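PDB 1FFV: cutm, flavoprotein of carbon monoxide dehydrogenase from Hydrogenophaga pseudoflava, which binds FAD and probably passes electrons from carbon monoxide oxidation, received through the iron-sulfur subunit of the enzyme, to an external acceptor. Local coordinates for residues A131-H135 and V172-A176; D150-T156 and P221-R225; A194-V200 and R213-V219. All blocks are in the same frame, centred on the assembly; numbering follows the deposited sequence.

Contact 1 (A131-H135 and V172-A176); sequences AVEAH and VPAFA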
ATOM      1  N   ALA C 131      16.137  24.953  53.583  1.00 26.06           N
ATOM      2  CA  ALA C 131      16.599  26.333  53.576  1.00 26.30           C
ATOM      3  C   ALA C 131      15.495  27.347  53.922  1.00 26.45           C
ATOM      4  O   ALA C 131      15.752  28.335  54.616  1.00 26.42           O
ATOM      5  CB  ALA C 131      17.219  26.667  52.231  1.00 25.94           C
ATOM      6  N   VAL C 132      14.279  27.114  53.426  1.00 26.59           N
ATOM      7  CA  VAL C 132      13.157  28.020  53.691  1.00 26.78           C
ATOM      8  C   VAL C 132      12.406  27.695  54.986  1.00 26.87           C
ATOM      9  O   VAL C 132      11.453  28.383  55.347  1.00 26.56           O
ATOM     10  CB  VAL C 132      12.150  28.079  52.502  1.00 27.15           C
ATOM     11  CG1 VAL C 132      12.847  28.587  51.241  1.00 26.65           C
ATOM     12  CG2 VAL C 132      11.513  26.711  52.257  1.00 26.54           C
ATOM     13  N   GLU C 133      12.835  26.632  55.664  1.00 27.44           N
ATOM     14  CA  GLU C 133      12.257  26.194  56.937  1.00 28.09           C
ATOM     15  C   GLU C 133      10.808  25.742  56.829  1.00 28.04           C
ATOM     16  O   GLU C 133       9.994  25.987  57.724  1.00 28.31           O
ATOM     17  CB  GLU C 133      12.390  27.302  57.989  1.00 28.61           C
ATOM     18  CG  GLU C 133      13.816  27.703  58.288  1.00 29.36           C
ATOM     19  CD  GLU C 133      13.899  28.854  59.271  1.00 30.53           C
ATOM     20  OE1 GLU C 133      13.842  28.607  60.492  1.00 31.20           O
ATOM     21  OE2 GLU C 133      14.020  30.011  58.830  1.00 30.94           O
ATOM     22  N   ALA C 134      10.500  25.045  55.742  1.00 27.84           N
ATOM     23  CA  ALA C 134       9.154  24.559  55.505  1.00 27.38           C
ATOM     24  C   ALA C 134       8.723  23.475  56.482  1.00 27.26           C
ATOM     25  O   ALA C 134       9.537  22.884  57.193  1.00 26.94           O
ATOM     26  CB  ALA C 134       9.043  24.039  54.086  1.00 27.36           C
ATOM     27  N   HIS C 135       7.419  23.256  56.531  1.00 27.01           N
ATOM     28  CA  HIS C 135       6.825  22.227  57.363  1.00 27.06           C
ATOM     29  C   HIS C 135       5.781  21.552  56.487  1.00 27.04           C
ATOM     30  O   HIS C 135       5.164  22.191  55.635  1.00 26.44           O
ATOM     31  CB  HIS C 135       6.189  22.825  58.616  1.00 27.67           C
ATOM     32  CG  HIS C 135       7.183  23.266  59.644  1.00 27.77           C
ATOM     33  ND1 HIS C 135       7.909  24.431  59.527  1.00 28.63           N
ATOM     34  CD2 HIS C 135       7.572  22.694  60.807  1.00 27.80           C
ATOM     35  CE1 HIS C 135       8.703  24.561  60.575  1.00 28.42           C
ATOM     36  NE2 HIS C 135       8.516  23.521  61.368  1.00 28.63           N
ATOM     37  N   VAL C 172       5.329  27.304  54.570  1.00 29.43           N
ATOM     38  CA  VAL C 172       6.619  27.947  54.725  1.00 29.07           C
ATOM     39  C   VAL C 172       6.480  29.416  55.100  1.00 29.13           C
ATOM     40  O   VAL C 172       5.594  30.116  54.603  1.00 28.53           O
ATOM     41  CB  VAL C 172       7.543  27.723  53.465  1.00 28.68           C
ATOM     42  CG1 VAL C 172       6.734  27.336  52.251  1.00 28.03           C
ATOM     43  CG2 VAL C 172       8.403  28.941  53.180  1.00 27.68           C
ATOM     44  N   PRO C 173       7.284  29.867  56.081  1.00 29.33           N
ATOM     45  CA  PRO C 173       7.230  31.266  56.511  1.00 29.29           C
ATOM     46  C   PRO C 173       7.645  32.209  55.393  1.00 29.36           C
ATOM     47  O   PRO C 173       8.608  31.953  54.674  1.00 29.65           O
ATOM     48  CB  PRO C 173       8.204  31.305  57.696  1.00 28.96           C
ATOM     49  CG  PRO C 173       9.106  30.139  57.472  1.00 29.38           C
ATOM     50  CD  PRO C 173       8.172  29.081  56.956  1.00 29.27           C
ATOM     51  N   ALA C 174       6.862  33.260  55.197  1.00 29.31           N
ATOM     52  CA  ALA C 174       7.163  34.242  54.167  1.00 29.55           C
ATOM     53  C   ALA C 174       8.499  34.895  54.492  1.00 29.92           C
ATOM     54  O   ALA C 174       8.823  35.121  55.660  1.00 30.10           O
ATOM     55  CB  ALA C 174       6.062  35.295  54.103  1.00 28.88           C
ATOM     56  N   PHE C 175       9.295  35.141  53.459  1.00 30.38           N
ATOM     57  CA  PHE C 175      10.592  35.773  53.638  1.00 30.93           C
ATOM     58  C   PHE C 175      10.383  37.144  54.257  1.00 31.68           C
ATOM     59  O   PHE C 175       9.507  37.901  53.825  1.00 31.56           O
ATOM     60  CB  PHE C 175      11.293  35.964  52.285  1.00 30.51           C
ATOM     61  CG  PHE C 175      11.957  34.724  51.744  1.00 30.35           C
ATOM     62  CD1 PHE C 175      11.776  33.480  52.350  1.00 30.03           C
ATOM     63  CD2 PHE C 175      12.764  34.807  50.610  1.00 29.53           C
ATOM     64  CE1 PHE C 175      12.390  32.342  51.829  1.00 30.06           C
ATOM     65  CE2 PHE C 175      13.379  33.676  50.086  1.00 29.43           C
ATOM     66  CZ  PHE C 175      13.193  32.442  50.694  1.00 29.72           C
ATOM     67  N   ALA C 176      11.161  37.454  55.286  1.00 32.74           N
ATOM     68  CA  ALA C 176      11.072  38.766  55.911  1.00 33.71           C
ATOM     69  C   ALA C 176      11.723  39.729  54.913  1.00 34.42           C
ATOM     70  O   ALA C 176      12.637  39.337  54.182  1.00 34.31           O
ATOM     71  CB  ALA C 176      11.819  38.775  57.238  1.00 33.18           C
TER
HETATM   72  O   HOH W   1      11.087  30.970  54.558  1.00 27.94           O

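Contact 2 (D150-T156 and P221-R225); sequences DGFFLGT and PTALR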
ATOM      1  N   ASP C 150      13.362  20.015  57.961  1.00 29.37           N
ATOM      2  CA  ASP C 150      14.618  19.678  58.627  1.00 29.84           C
ATOM      3  C   ASP C 150      14.359  18.546  59.620  1.00 29.47           C
ATOM      4  O   ASP C 150      14.104  18.778  60.793  1.00 29.68           O
ATOM      5  CB  ASP C 150      15.176  20.911  59.346  1.00 30.39           C
ATOM      6  CG  ASP C 150      16.445  20.615  60.120  1.00 30.96           C
ATOM      7  OD1 ASP C 150      17.285  19.846  59.615  1.00 32.00           O
ATOM      8  OD2 ASP C 150      16.611  21.153  61.236  1.00 31.24           O
ATOM      9  N   GLY C 151      14.381  17.320  59.121  1.00 29.71           N
ATOM     10  CA  GLY C 151      14.126  16.167  59.966  1.00 29.43           C
ATOM     11  C   GLY C 151      13.214  15.174  59.268  1.00 29.36           C
ATOM     12  O   GLY C 151      13.033  14.048  59.739  1.00 29.32           O
ATOM     13  N   PHE C 152      12.683  15.589  58.117  1.00 29.25           N
ATOM     14  CA  PHE C 152      11.773  14.781  57.308  1.00 29.52           C
ATOM     15  C   PHE C 152      12.469  13.707  56.465  1.00 29.92           C
ATOM     16  O   PHE C 152      11.884  12.663  56.170  1.00 29.65           O
ATOM     17  CB  PHE C 152      10.987  15.703  56.375  1.00 29.19           C
ATOM     18  CG  PHE C 152       9.899  15.012  55.601  1.00 29.93           C
ATOM     19  CD1 PHE C 152       8.721  14.610  56.230  1.00 29.76           C
ATOM     20  CD2 PHE C 152      10.034  14.793  54.231  1.00 29.48           C
ATOM     21  CE1 PHE C 152       7.691  14.001  55.501  1.00 29.78           C
ATOM     22  CE2 PHE C 152       9.010  14.186  53.496  1.00 29.25           C
ATOM     23  CZ  PHE C 152       7.842  13.792  54.130  1.00 29.43           C
ATOM     24  N   PHE C 153      13.714  13.973  56.081  1.00 30.14           N
ATOM     25  CA  PHE C 153      14.475  13.071  55.231  1.00 30.77           C
ATOM     26  C   PHE C 153      15.348  12.111  56.030  1.00 31.65           C
ATOM     27  O   PHE C 153      16.312  12.519  56.681  1.00 32.29           O
ATOM     28  CB  PHE C 153      15.263  13.913  54.227  1.00 29.77           C
ATOM     29  CG  PHE C 153      14.404  14.936  53.515  1.00 29.12           C
ATOM     30  CD1 PHE C 153      13.505  14.541  52.522  1.00 28.63           C
ATOM     31  CD2 PHE C 153      14.440  16.284  53.887  1.00 28.50           C
ATOM     32  CE1 PHE C 153      12.649  15.471  51.912  1.00 28.37           C
ATOM     33  CE2 PHE C 153      13.590  17.227  53.286  1.00 27.86           C
ATOM     34  CZ  PHE C 153      12.692  16.820  52.298  1.00 28.21           C
ATOM     35  N   LEU C 154      14.977  10.831  55.981  1.00 32.60           N
ATOM     36  CA  LEU C 154      15.654   9.768  56.728  1.00 33.16           C
ATOM     37  C   LEU C 154      16.702   8.980  55.958  1.00 33.40           C
ATOM     38  O   LEU C 154      17.717   8.556  56.524  1.00 33.49           O
ATOM     39  CB  LEU C 154      14.621   8.790  57.285  1.00 33.41           C
ATOM     40  CG  LEU C 154      13.500   9.367  58.155  1.00 33.86           C
ATOM     41  CD1 LEU C 154      12.759   8.198  58.786  1.00 34.00           C
ATOM     42  CD2 LEU C 154      14.047  10.305  59.243  1.00 33.65           C
ATOM     43  N   GLY C 155      16.427   8.744  54.682  1.00 33.62           N
ATOM     44  CA  GLY C 155      17.352   8.006  53.845  1.00 34.11           C
ATOM     45  C   GLY C 155      16.959   8.156  52.395  1.00 34.59           C
ATOM     46  O   GLY C 155      16.028   8.898  52.074  1.00 34.74           O
ATOM     47  N   THR C 156      17.660   7.444  51.521  1.00 34.99           N
ATOM     48  CA  THR C 156      17.384   7.491  50.095  1.00 35.59           C
ATOM     49  C   THR C 156      16.002   6.887  49.860  1.00 35.88           C
ATOM     50  O   THR C 156      15.773   5.710  50.147  1.00 35.57           O
ATOM     51  CB  THR C 156      18.464   6.720  49.303  1.00 35.72           C
ATOM     52  OG1 THR C 156      19.753   7.222  49.669  1.00 36.46           O
ATOM     53  CG2 THR C 156      18.285   6.912  47.804  1.00 35.84           C
ATOM     54  N   PRO C 221      23.194  10.464  51.195  1.00 30.15           N
ATOM     55  CA  PRO C 221      21.986   9.676  50.923  1.00 30.31           C
ATOM     56  C   PRO C 221      20.677  10.467  51.056  1.00 30.74           C
ATOM     57  O   PRO C 221      19.609   9.988  50.657  1.00 30.94           O
ATOM     58  CB  PRO C 221      22.075   8.556  51.958  1.00 30.47           C
ATOM     59  CG  PRO C 221      23.559   8.364  52.129  1.00 30.35           C
ATOM     60  CD  PRO C 221      24.038   9.796  52.206  1.00 30.52           C
ATOM     61  N   THR C 222      20.768  11.680  51.603  1.00 30.50           N
ATOM     62  CA  THR C 222      19.615  12.558  51.796  1.00 30.27           C
ATOM     63  C   THR C 222      20.079  13.999  51.643  1.00 30.07           C
ATOM     64  O   THR C 222      21.282  14.271  51.636  1.00 29.84           O
ATOM     65  CB  THR C 222      19.039  12.452  53.243  1.00 30.50           C
ATOM     66  OG1 THR C 222      19.998  12.950  54.193  1.00 30.58           O
ATOM     67  CG2 THR C 222      18.717  11.016  53.593  1.00 30.77           C
ATOM     68  N   ALA C 223      19.125  14.916  51.529  1.00 29.58           N
ATOM     69  CA  ALA C 223      19.455  16.327  51.450  1.00 29.58           C
ATOM     70  C   ALA C 223      19.974  16.637  52.849  1.00 29.95           C
ATOM     71  O   ALA C 223      19.501  16.057  53.830  1.00 29.80           O
ATOM     72  CB  ALA C 223      18.218  17.141  51.157  1.00 29.18           C
ATOM     73  N   LEU C 224      20.931  17.548  52.958  1.00 30.21           N
ATOM     74  CA  LEU C 224      21.485  17.848  54.265  1.00 30.27           C
ATOM     75  C   LEU C 224      21.508  19.309  54.651  1.00 30.61           C
ATOM     76  O   LEU C 224      21.810  20.181  53.830  1.00 30.65           O
ATOM     77  CB  LEU C 224      22.924  17.334  54.356  1.00 30.36           C
ATOM     78  CG  LEU C 224      23.287  15.876  54.075  1.00 30.81           C
ATOM     79  CD1 LEU C 224      24.790  15.721  54.240  1.00 30.29           C
ATOM     80  CD2 LEU C 224      22.552  14.927  55.022  1.00 30.86           C
ATOM     81  N   ARG C 225      21.187  19.570  55.915  1.00 30.78           N
ATOM     82  CA  ARG C 225      21.271  20.923  56.443  1.00 30.57           C
ATOM     83  C   ARG C 225      22.713  20.984  56.942  1.00 30.30           C
ATOM     84  O   ARG C 225      23.248  19.977  57.420  1.00 29.91           O
ATOM     85  CB  ARG C 225      20.320  21.129  57.616  1.00 30.54           C
ATOM     86  CG  ARG C 225      20.426  22.516  58.209  1.00 31.11           C
ATOM     87  CD  ARG C 225      19.470  22.711  59.359  1.00 31.51           C
ATOM     88  NE  ARG C 225      19.596  24.048  59.936  1.00 31.78           N
ATOM     89  CZ  ARG C 225      19.032  24.425  61.079  1.00 31.67           C
ATOM     90  NH1 ARG C 225      18.300  23.563  61.776  1.00 31.25           N
ATOM     91  NH2 ARG C 225      19.192  25.668  61.518  1.00 31.52           N
TER
HETATM   92  O   HOH W   2      19.222  12.926  57.484  1.00 35.68           O

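Contact 3 (A194-V200 and R213-V219); sequences ATAGCAV and RIALTNV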
ATOM      1  N   ALA C 194      21.214  17.502  39.829  1.00 31.62           N
ATOM      2  CA  ALA C 194      22.452  18.148  40.219  1.00 31.13           C
ATOM      3  C   ALA C 194      23.578  17.179  40.542  1.00 30.96           C
ATOM      4  O   ALA C 194      23.338  16.071  41.037  1.00 31.05           O
ATOM      5  CB  ALA C 194      22.204  19.044  41.420  1.00 30.85           C
ATOM      6  N   THR C 195      24.797  17.579  40.189  1.00 29.92           N
ATOM      7  CA  THR C 195      25.982  16.807  40.531  1.00 29.32           C
ATOM      8  C   THR C 195      26.217  17.200  41.999  1.00 28.77           C
ATOM      9  O   THR C 195      26.678  16.407  42.817  1.00 28.79           O
ATOM     10  CB  THR C 195      27.203  17.236  39.687  1.00 29.53           C
ATOM     11  OG1 THR C 195      26.970  16.919  38.309  1.00 29.58           O
ATOM     12  CG2 THR C 195      28.456  16.520  40.161  1.00 28.84           C
ATOM     13  N   ALA C 196      25.872  18.447  42.308  1.00 27.71           N
ATOM     14  CA  ALA C 196      25.977  19.019  43.637  1.00 27.08           C
ATOM     15  C   ALA C 196      25.178  20.321  43.619  1.00 26.52           C
ATOM     16  O   ALA C 196      25.114  21.001  42.599  1.00 26.48           O
ATOM     17  CB  ALA C 196      27.427  19.291  43.988  1.00 26.71           C
ATOM     18  N   GLY C 197      24.520  20.635  44.725  1.00 26.18           N
ATOM     19  CA  GLY C 197      23.751  21.863  44.789  1.00 25.73           C
ATOM     20  C   GLY C 197      23.697  22.396  46.207  1.00 25.65           C
ATOM     21  O   GLY C 197      23.904  21.645  47.167  1.00 24.96           O
ATOM     22  N   CYS C 198      23.453  23.695  46.343  1.00 25.61           N
ATOM     23  CA  CYS C 198      23.364  24.313  47.658  1.00 26.01           C
ATOM     24  C   CYS C 198      22.300  25.390  47.711  1.00 26.53           C
ATOM     25  O   CYS C 198      22.295  26.326  46.903  1.00 26.69           O
ATOM     26  CB  CYS C 198      24.704  24.903  48.096  1.00 25.78           C
ATOM     27  SG  CYS C 198      24.598  25.901  49.634  1.00 26.15           S
ATOM     28  N   ALA C 199      21.382  25.228  48.661  1.00 26.76           N
ATOM     29  CA  ALA C 199      20.301  26.181  48.879  1.00 27.06           C
ATOM     30  C   ALA C 199      20.661  27.018  50.104  1.00 27.38           C
ATOM     31  O   ALA C 199      21.126  26.484  51.117  1.00 26.36           O
ATOM     32  CB  ALA C 199      18.981  25.445  49.107  1.00 26.91           C
ATOM     33  N   VAL C 200      20.455  28.328  49.995  1.00 28.32           N
ATOM     34  CA  VAL C 200      20.752  29.260  51.077  1.00 29.24           C
ATOM     35  C   VAL C 200      19.689  30.346  51.241  1.00 29.95           C
ATOM     36  O   VAL C 200      19.168  30.880  50.261  1.00 29.94           O
ATOM     37  CB  VAL C 200      22.105  29.995  50.833  1.00 29.36           C
ATOM     38  CG1 VAL C 200      22.218  31.226  51.740  1.00 29.28           C
ATOM     39  CG2 VAL C 200      23.276  29.069  51.094  1.00 29.14           C
ATOM     40  N   ARG C 213      20.550  29.729  56.773  1.00 29.69           N
ATOM     41  CA  ARG C 213      20.099  28.361  56.519  1.00 29.37           C
ATOM     42  C   ARG C 213      20.895  27.867  55.325  1.00 29.37           C
ATOM     43  O   ARG C 213      20.840  28.474  54.253  1.00 29.54           O
ATOM     44  CB  ARG C 213      18.620  28.301  56.128  1.00 29.48           C
ATOM     45  CG  ARG C 213      17.609  28.072  57.248  1.00 29.45           C
ATOM     46  CD  ARG C 213      18.157  27.376  58.476  1.00 29.71           C
ATOM     47  NE  ARG C 213      17.227  27.555  59.589  1.00 29.16           N
ATOM     48  CZ  ARG C 213      17.443  28.354  60.633  1.00 29.39           C
ATOM     49  NH1 ARG C 213      18.577  29.042  60.729  1.00 28.48           N
ATOM     50  NH2 ARG C 213      16.487  28.534  61.538  1.00 29.07           N
ATOM     51  N   ILE C 214      21.625  26.768  55.506  1.00 28.75           N
ATOM     52  CA  ILE C 214      22.419  26.187  54.429  1.00 28.10           C
ATOM     53  C   ILE C 214      22.027  24.722  54.254  1.00 28.26           C
ATOM     54  O   ILE C 214      22.042  23.957  55.218  1.00 28.21           O
ATOM     55  CB  ILE C 214      23.938  26.262  54.732  1.00 27.88           C
ATOM     56  CG1 ILE C 214      24.374  27.714  54.948  1.00 27.40           C
ATOM     57  CG2 ILE C 214      24.733  25.653  53.588  1.00 27.02           C
ATOM     58  CD1 ILE C 214      25.798  27.865  55.440  1.00 26.93           C
ATOM     59  N   ALA C 215      21.672  24.342  53.026  1.00 28.30           N
ATOM     60  CA  ALA C 215      21.277  22.969  52.720  1.00 28.21           C
ATOM     61  C   ALA C 215      21.972  22.468  51.448  1.00 28.66           C
ATOM     62  O   ALA C 215      22.181  23.228  50.495  1.00 28.35           O
ATOM     63  CB  ALA C 215      19.764  22.858  52.605  1.00 27.96           C
ATOM     64  N   LEU C 216      22.283  21.169  51.430  1.00 28.79           N
ATOM     65  CA  LEU C 216      23.015  20.546  50.333  1.00 28.42           C
ATOM     66  C   LEU C 216      22.268  19.475  49.537  1.00 28.69           C
ATOM     67  O   LEU C 216      21.714  18.534  50.117  1.00 28.83           O
ATOM     68  CB  LEU C 216      24.300  19.939  50.900  1.00 28.37           C
ATOM     69  CG  LEU C 216      25.128  20.806  51.853  1.00 27.98           C
ATOM     70  CD1 LEU C 216      26.320  20.022  52.367  1.00 27.24           C
ATOM     71  CD2 LEU C 216      25.577  22.072  51.142  1.00 27.52           C
ATOM     72  N   THR C 217      22.335  19.585  48.206  1.00 28.52           N
ATOM     73  CA  THR C 217      21.680  18.647  47.295  1.00 28.38           C
ATOM     74  C   THR C 217      22.619  17.627  46.649  1.00 28.21           C
ATOM     75  O   THR C 217      23.678  17.977  46.138  1.00 28.07           O
ATOM     76  CB  THR C 217      20.954  19.388  46.144  1.00 28.95           C
ATOM     77  OG1 THR C 217      19.952  20.256  46.680  1.00 28.94           O
ATOM     78  CG2 THR C 217      20.293  18.392  45.170  1.00 28.21           C
ATOM     79  N   ASN C 218      22.178  16.372  46.651  1.00 28.55           N
ATOM     80  CA  ASN C 218      22.873  15.232  46.056  1.00 29.12           C
ATOM     81  C   ASN C 218      24.314  14.935  46.474  1.00 29.45           C
ATOM     82  O   ASN C 218      25.106  14.430  45.671  1.00 29.20           O
ATOM     83  CB  ASN C 218      22.779  15.302  44.525  1.00 29.92           C
ATOM     84  CG  ASN C 218      22.582  13.926  43.889  1.00 30.84           C
ATOM     85  OD1 ASN C 218      22.330  12.952  44.600  1.00 31.06           O
ATOM     86  ND2 ASN C 218      22.684  13.846  42.565  1.00 30.28           N
ATOM     87  N   VAL C 219      24.640  15.188  47.739  1.00 29.32           N
ATOM     88  CA  VAL C 219      25.995  14.933  48.231  1.00 28.71           C
ATOM     89  C   VAL C 219      26.022  14.011  49.450  1.00 28.53           C
ATOM     90  O   VAL C 219      27.014  13.945  50.171  1.00 28.18           O
ATOM     91  CB  VAL C 219      26.749  16.256  48.514  1.00 28.28           C
ATOM     92  CG1 VAL C 219      27.009  16.986  47.214  1.00 28.01           C
ATOM     93  CG2 VAL C 219      25.960  17.131  49.455  1.00 27.90           C
TER
HETATM   94  O   HOH W   3      25.542  13.893  42.663  1.00 40.96           O

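Contact 1 (A131-H135 and V172-A176)
Val132 and Val172 interlock by their branches where the chain leaves helix 125-131 opposite the end of strand 166-173, both segments belonging to the FAD-binding domain of the molybdopterin dehydrogenase family. The CG2 methyl of Val172 is the bump: it reaches Val132 CB at 3.9 Å and lies equally near Val132 CG2, so it lies across the CB-CG2 bond of Val132. Ala134 CB packs against the base of the same Val172 side chain, 4.0 Å from Val172 CB. The remaining branch of Val132, CG1, set anti to the carbonyl carbon (chi1 -61°), points to Phe175 and touches its CE1 at 3.8 Å. That methyl comes to the edge of the ring, near its plane, and not over a face. The Pro173 ring occupies a different hollow, made by backbone: its CG stands 3.6 Å from Val132 O and its CD 3.7 Å from Glu133 O. No direct hydrogen bond joins the segments; one water bridges them, donating to Val132 O and to Pro173 O. Glu133, with positive phi, ends the helix in a Schellman motif, while its carboxylate is salt-bridged to Arg213. Around this apolar patch, Leu93 of helix 92-97 packs on both Val132 and Phe175, strand 196-205 meets Val132 through Val201, and Val172 pairs by backbone with Val70 of strand 69-73.

Contact 2 (D150-T156 and P221-R225)
Arg225 reaches across to Asp150 at one end of this surface contact, while at the other a classic beta bulge, Leu154 and Gly155 facing Met158, lies against Thr222. The arginine leaves strand 224-225 with CG anti to the backbone N (chi1 178°) and stays extended to NE, which carries the guanidinium out to the carboxylate. Its CB lies 3.9 Å from Asp150 OD1, and further along CD comes to 3.6 Å from the same oxygen, so the aliphatic stem runs past the acid before the charged end meets it. At the tip NH1 gives a bent hydrogen bond to Asp150 OD2, 3.0 Å long, as part of a salt bridge. The oxygen is approached from above the carboxylate plane, and the two flat groups stand 86° apart, so a two-pronged, coplanar pairing is not formed. NH2 is salt-bridged to Glu230, which probably helps to hold the guanidinium and to offset the nearby charge of Arg213. Between these ends Phe153 turns its CB to Thr222 CB, and its side chain also touches Pro126 of helix 125-131. A water donates to Phe153 O and is weakly linked to Thr222 OG1. The contact thus joins a segment of the FAD-binding region to the C-terminal sheet. At the bulge, the CG2 methyl of Thr222 sits 3.3 Å from Gly155 CA.

Contact 3 (A194-V200 and R213-V219)
Asn218, just past strand 208-217, is tied to Ala194 through a side-chain bond: ND2 donates to Ala194 O at 2.8 Å, nearly straight at 177°. The acceptor lies in the plane of the amide, and the donor sits almost on the line of the C=O bond. An alanine here removes that donor, and Ala194 O would probably lose its link to the turn after strand 208-217, leaving that corner less firmly joined. Next to it, backbone pairing takes over. Gly197 and Thr217 exchange two hydrogen bonds, the one from Thr217 N to Gly197 O being 2.8 Å, with the donor above the carbonyl plane. Ala199 and Ala215 form the second such pair, Ala199 N meeting Ala215 O at 2.8 Å. These strands, 196-205 and 208-217, form an antiparallel beta hairpin within the four-stranded sheet of the C-terminal domain; their portions 196-200 and 213-217 run at 158°. Cys198 with Leu216 and Val200 with Ile214 are the non-hydrogen-bonded pairs. On their face SG of Cys198, carried anti to the backbone N (chi1 172°), lies 4.0 Å from Ile214 CG2 and 4.2 Å from Leu216 CD2. Gly197 is opposite Thr217 on the other face, where a CB would come tight against the threonine CB. Thr217 OG1 is hydrogen-bonded to Tyr183 of strand 180-186, the neighbour on the far side of strand 196-205. Further out, helix 264-285 packs on the cysteine face, Ala278 touching Cys198 and Val200 and Val275 touching Leu216. Helix 125-131 packs on the alanine face, Leu128 against Ala199 and Ala127 against Ala215 and Thr217. The side chain of Ala194 is about 7 Å from the bound FAD.

Along the chain contact 1 closes before contact 3 opens, contact 3 is nested inside the loop closed by contact 2, and the segments of contacts 1 and 2 alternate. Centres of contacts 2 and 3 are about 12 Å apart, and that of contact 1 is about 17 Å from either. Contact 3 and the 221-225 side of contact 2 share the C-terminal sheet, in which strands 208-217 and 224-225 are neighbours. Contact 1 belongs to the FAD-binding part yet meets contact 3 through the Glu133–Arg213 pair and the packing of Ala131 on Ala199. Helix 125-131 lies among all three, consistent with its surroundings holding the two regions together, contact 2 crossing between them directly.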